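Local structure of phenylacetate-CoA oxygenase subunit PaaB (Ralstonia eutropha JMP134, 3EGR) at residues G26-T31 and H38-V43; V43-R46 and G50-I53. The protein probably serves as a small subunit of the multicomponent phenylacetyl-CoA oxygenase in bacterial phenylacetate degradation. All blocks are in the same frame, centred on the assembly; numbering follows the deposited sequence.

Contact 1: G26-T31 and H38-V43; sequences GSLHAT and HMARDV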
loop_
_atom_site.group_PDB
_atom_site.type_symbol
_atom_site.label_atom_id
_atom_site.label_comp_id
_atom_site.label_asym_id
_atom_site.label_seq_id
_atom_site.Cartn_x
_atom_site.Cartn_y
_atom_site.Cartn_z
ATOM N N GLY A 26 8.777 2.612 -16.117
ATOM C CA GLY A 26 7.585 3.349 -16.517
ATOM C C GLY A 26 6.396 3.075 -15.633
ATOM O O GLY A 26 6.541 2.509 -14.533
ATOM N N SER A 27 5.224 3.468 -16.142
ATOM C CA SER A 27 3.942 3.380 -15.434
ATOM C C SER A 27 2.921 2.734 -16.321
ATOM O O SER A 27 3.103 2.697 -17.529
ATOM C CB SER A 27 3.415 4.772 -15.126
ATOM O OG SER A 27 4.353 5.464 -14.336
ATOM N N LEU A 28 1.837 2.252 -15.727
ATOM C CA LEU A 28 0.674 1.847 -16.486
ATOM C C LEU A 28 -0.558 1.793 -15.587
ATOM O O LEU A 28 -0.435 1.718 -14.367
ATOM C CB LEU A 28 0.919 0.503 -17.193
ATOM C CG LEU A 28 1.409 -0.681 -16.363
ATOM C CD1 LEU A 28 0.342 -1.106 -15.362
ATOM C CD2 LEU A 28 1.814 -1.846 -17.279
ATOM N N HIS A 29 -1.739 1.866 -16.194
ATOM C CA HIS A 29 -2.990 1.734 -15.462
ATOM C C HIS A 29 -3.551 0.338 -15.602
ATOM O O HIS A 29 -3.617 -0.194 -16.716
ATOM C CB HIS A 29 -4.022 2.732 -15.971
ATOM C CG HIS A 29 -3.656 4.160 -15.717
ATOM N ND1 HIS A 29 -2.895 4.896 -16.597
ATOM C CD2 HIS A 29 -3.928 4.978 -14.677
ATOM C CE1 HIS A 29 -2.728 6.113 -16.115
ATOM N NE2 HIS A 29 -3.332 6.186 -14.945
ATOM N N ALA A 30 -3.969 -0.241 -14.474
ATOM C CA ALA A 30 -4.479 -1.624 -14.442
ATOM C C ALA A 30 -5.449 -1.811 -13.294
ATOM O O ALA A 30 -5.395 -1.089 -12.304
ATOM C CB ALA A 30 -3.334 -2.625 -14.331
ATOM N N THR A 31 -6.346 -2.779 -13.421
ATOM C CA THR A 31 -7.372 -2.973 -12.394
ATOM C C THR A 31 -6.816 -3.656 -11.145
ATOM O O THR A 31 -7.349 -3.470 -10.091
ATOM C CB THR A 31 -8.577 -3.751 -12.909
ATOM O OG1 THR A 31 -8.152 -5.058 -13.295
ATOM C CG2 THR A 31 -9.246 -3.022 -14.097
ATOM N N HIS A 38 0.879 -8.800 -15.768
ATOM C CA HIS A 38 0.619 -9.308 -17.111
ATOM C C HIS A 38 0.893 -8.230 -18.171
ATOM O O HIS A 38 1.592 -8.489 -19.145
ATOM C CB HIS A 38 -0.815 -9.842 -17.200
ATOM C CG HIS A 38 -1.202 -10.337 -18.564
ATOM N ND1 HIS A 38 -0.954 -11.627 -18.994
ATOM C CD2 HIS A 38 -1.846 -9.718 -19.588
ATOM C CE1 HIS A 38 -1.429 -11.780 -20.218
ATOM N NE2 HIS A 38 -1.972 -10.636 -20.602
HETATM N N MSE A 39 0.357 -7.025 -17.964
HETATM C CA MSE A 39 0.561 -5.909 -18.902
HETATM C C MSE A 39 2.026 -5.496 -18.987
HETATM O O MSE A 39 2.529 -5.235 -20.081
HETATM C CB MSE A 39 -0.270 -4.671 -18.509
HETATM C CG MSE A 39 -1.754 -4.777 -18.787
HETATM SE SE MSE A 39 -2.788 -3.226 -18.175
HETATM C CE MSE A 39 -2.004 -1.835 -19.256
ATOM N N ALA A 40 2.686 -5.381 -17.836
ATOM C CA ALA A 40 4.102 -5.004 -17.800
ATOM C C ALA A 40 4.933 -6.040 -18.549
ATOM O O ALA A 40 5.823 -5.679 -19.336
ATOM C CB ALA A 40 4.603 -4.813 -16.362
ATOM N N ARG A 41 4.624 -7.322 -18.325
ATOM C CA ARG A 41 5.318 -8.437 -19.000
ATOM C C ARG A 41 5.303 -8.232 -20.516
ATOM O O ARG A 41 6.325 -8.392 -21.182
ATOM C CB ARG A 41 4.691 -9.801 -18.615
ATOM C CG ARG A 41 5.457 -11.072 -19.094
ATOM C CD ARG A 41 4.811 -12.391 -18.566
ATOM N NE ARG A 41 4.917 -13.530 -19.495
ATOM C CZ ARG A 41 5.909 -14.422 -19.525
ATOM N NH1 ARG A 41 6.928 -14.345 -18.675
ATOM N NH2 ARG A 41 5.888 -15.406 -20.419
ATOM N N ASP A 42 4.148 -7.854 -21.047
ATOM C CA ASP A 42 3.996 -7.602 -22.482
ATOM C C ASP A 42 4.577 -6.261 -22.926
ATOM O O ASP A 42 5.346 -6.188 -23.892
ATOM C CB ASP A 42 2.516 -7.662 -22.877
ATOM C CG ASP A 42 1.998 -9.076 -22.971
ATOM O OD1 ASP A 42 2.801 -10.015 -22.890
ATOM O OD2 ASP A 42 0.784 -9.257 -23.123
ATOM N N VAL A 43 4.195 -5.198 -22.227
ATOM C CA VAL A 43 4.539 -3.843 -22.659
ATOM C C VAL A 43 6.029 -3.567 -22.532
ATOM O O VAL A 43 6.592 -2.893 -23.385
ATOM C CB VAL A 43 3.726 -2.764 -21.873
ATOM C CG1 VAL A 43 4.381 -1.401 -21.983
ATOM C CG2 VAL A 43 2.282 -2.717 -22.385
#

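Contact 2: V43-R46 and G50-I53; sequences VYTR and GVSI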
loop_
_atom_site.group_PDB
_atom_site.type_symbol
_atom_site.label_atom_id
_atom_site.label_comp_id
_atom_site.label_asym_id
_atom_site.label_seq_id
_atom_site.Cartn_x
_atom_site.Cartn_y
_atom_site.Cartn_z
ATOM N N VAL A 43 4.195 -5.198 -22.227
ATOM C CA VAL A 43 4.539 -3.843 -22.659
ATOM C C VAL A 43 6.029 -3.567 -22.532
ATOM O O VAL A 43 6.592 -2.893 -23.385
ATOM C CB VAL A 43 3.726 -2.764 -21.873
ATOM C CG1 VAL A 43 4.381 -1.401 -21.983
ATOM C CG2 VAL A 43 2.282 -2.717 -22.385
ATOM N N TYR A 44 6.661 -4.090 -21.477
ATOM C CA TYR A 44 8.023 -3.686 -21.119
ATOM C C TYR A 44 9.057 -4.790 -21.266
ATOM O O TYR A 44 10.190 -4.499 -21.619
ATOM C CB TYR A 44 8.094 -3.129 -19.683
ATOM C CG TYR A 44 7.382 -1.793 -19.476
ATOM C CD1 TYR A 44 7.829 -0.642 -20.107
ATOM C CD2 TYR A 44 6.270 -1.686 -18.636
ATOM C CE1 TYR A 44 7.192 0.573 -19.927
ATOM C CE2 TYR A 44 5.631 -0.478 -18.449
ATOM C CZ TYR A 44 6.097 0.649 -19.103
ATOM O OH TYR A 44 5.478 1.864 -18.934
ATOM N N THR A 45 8.708 -6.045 -20.999
ATOM C CA THR A 45 9.707 -7.112 -21.120
ATOM C C THR A 45 9.562 -7.956 -22.380
ATOM O O THR A 45 10.466 -8.721 -22.709
ATOM C CB THR A 45 9.715 -8.045 -19.897
ATOM O OG1 THR A 45 8.612 -8.953 -19.969
ATOM C CG2 THR A 45 9.659 -7.235 -18.601
ATOM N N ARG A 46 8.433 -7.837 -23.077
ATOM C CA ARG A 46 8.169 -8.686 -24.237
ATOM C C ARG A 46 8.348 -10.165 -23.916
ATOM O O ARG A 46 8.841 -10.924 -24.737
ATOM C CB ARG A 46 9.074 -8.297 -25.409
ATOM C CG ARG A 46 8.872 -6.880 -25.838
ATOM C CD ARG A 46 9.801 -6.495 -26.935
ATOM N NE ARG A 46 9.657 -5.081 -27.232
ATOM C CZ ARG A 46 10.271 -4.450 -28.230
ATOM N NH1 ARG A 46 11.102 -5.092 -29.050
ATOM N NH2 ARG A 46 10.050 -3.156 -28.407
ATOM N N GLY A 50 13.752 -15.009 -17.727
ATOM C CA GLY A 50 14.779 -14.646 -16.751
ATOM C C GLY A 50 14.724 -13.229 -16.214
ATOM O O GLY A 50 15.661 -12.767 -15.564
ATOM N N VAL A 51 13.617 -12.547 -16.456
ATOM C CA VAL A 51 13.480 -11.143 -16.113
ATOM C C VAL A 51 12.528 -11.073 -14.934
ATOM O O VAL A 51 11.495 -11.723 -14.975
ATOM C CB VAL A 51 12.909 -10.356 -17.331
ATOM C CG1 VAL A 51 12.243 -9.116 -16.894
ATOM C CG2 VAL A 51 14.002 -10.047 -18.350
ATOM N N SER A 52 12.863 -10.303 -13.893
ATOM C CA SER A 52 11.955 -10.101 -12.750
ATOM C C SER A 52 11.215 -8.786 -12.881
ATOM O O SER A 52 11.848 -7.753 -13.106
ATOM C CB SER A 52 12.723 -10.088 -11.434
ATOM O OG SER A 52 11.868 -9.837 -10.326
ATOM N N ILE A 53 9.888 -8.829 -12.717
ATOM C CA ILE A 53 9.049 -7.629 -12.739
ATOM C C ILE A 53 8.423 -7.344 -11.366
ATOM O O ILE A 53 7.850 -8.225 -10.737
ATOM C CB ILE A 53 7.890 -7.751 -13.786
ATOM C CG1 ILE A 53 8.407 -8.331 -15.108
ATOM C CG2 ILE A 53 7.209 -6.385 -14.019
ATOM C CD1 ILE A 53 7.301 -8.591 -16.148
#

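Contact 1: G26-T31 and H38-V43
An apolar helix-on-sheet contact joins Leu28, near the end of strand 23-29, and Ala30 just after it to Met39 and Ala40 in the middle of helix 33-45. The short axes of strand and helix run at 130° to each other and approach to 9.6 Å, a separation that side chains must fill. Leu28 does most of this from the strand. With CG set between its backbone N and carbonyl carbon (chi1 53°), it sends CD2 against the helix, where that one methyl lies 3.7 Å from Met39 CB and 3.7 Å from Ala40 N. Alanine suits position 40 because its short side chain lets the leucine come up to the helix backbone; Ala40 CB itself is 4.2 Å from Leu28 CD2.

Met39, built as selenomethionine, covers the next part of the chain. Its first torsion and extended second one carry the selenium to Ala30, with Met39 SE 3.9 Å from Ala30 CB, and the bend at chi3 (62°) then turns the terminal methyl to the backbone, Met39 CE standing 3.4 Å from His29 O. A long, flexible, unbranched side chain is well fitted to reach and bend in this way, and the small Ala30 leaves it room. His29 branches off away from the helix, and its NE2 makes a weak hydrogen bond to Glu6 OE2 of the second subunit.

No hydrogen bond crosses between the segments, and 192 Å² is buried. These two segments are therefore held together by the fit of largely apolar groups, probably helped by exclusion of water; a directional bond comes from just outside, Tyr44 OH to Ser27 O.

Contact 2: V43-R46 and G50-I53
Thr45 OG1 is held by a hydrogen bond to Arg41 O, one turn back in helix 33-45, and receives a weak one from Arg47 N just after the helix, while across the contact it lies 4.1 Å from Ile53 CD1. The polar branch is thus satisfied within its own neighbourhood and leaves the methyl to face Val51 and Ile53. That division follows from the first torsion (78°), which places OG1 between the backbone N and the carbonyl carbon and puts CG2 beside the backbone N.

The methyl does the touching: Thr45 CG2 is 3.6 Å from Val51 CG1 and 3.7 Å from Ile53 CD1. Thr45 and Ile53 meet tip to tip, whereas Thr45 and Val51 pass alongside, running opposite ways. Threonine suits a buried site in the last part of the helix, since one branch can bond to the helix carbonyl while the other joins an apolar cluster. The beta-branched Val51 and Ile53 are at home in extended backbone, and Ser52 between them branches off away from the helix, its OG hydrogen-bonded to His22 NE2.

Arg46, with positive phi, takes the chain out of the helix into the turn that leads back to strand 52-57. Strand 9-15 packs alongside, with its Val14 touching both Thr45 and Val51; Leu37 and Ala40 of the helix also pack on Ile53, whose backbone bonds to the third subunit.

Contacts 1 and 2 lie about 10 Å apart, centre to centre, along one face of the chain's own three-stranded antiparallel sheet. Helix 33-45 serves both, and Val43 belongs to a segment of each. The chain runs from strand 23-29 on into the helix, which contact 1 ties back to that strand, and then from the helix on into strand 52-57, as contact 2 records. With strand 9-15 in the centre, the helix thus packs against the two outermost strands within the chain. Ala40 CB meets Ile53 CG2 at 3.8 Å, and Tyr44 OH probably hydrogen-bonds to Ser27 O, so the two contacts adjoin.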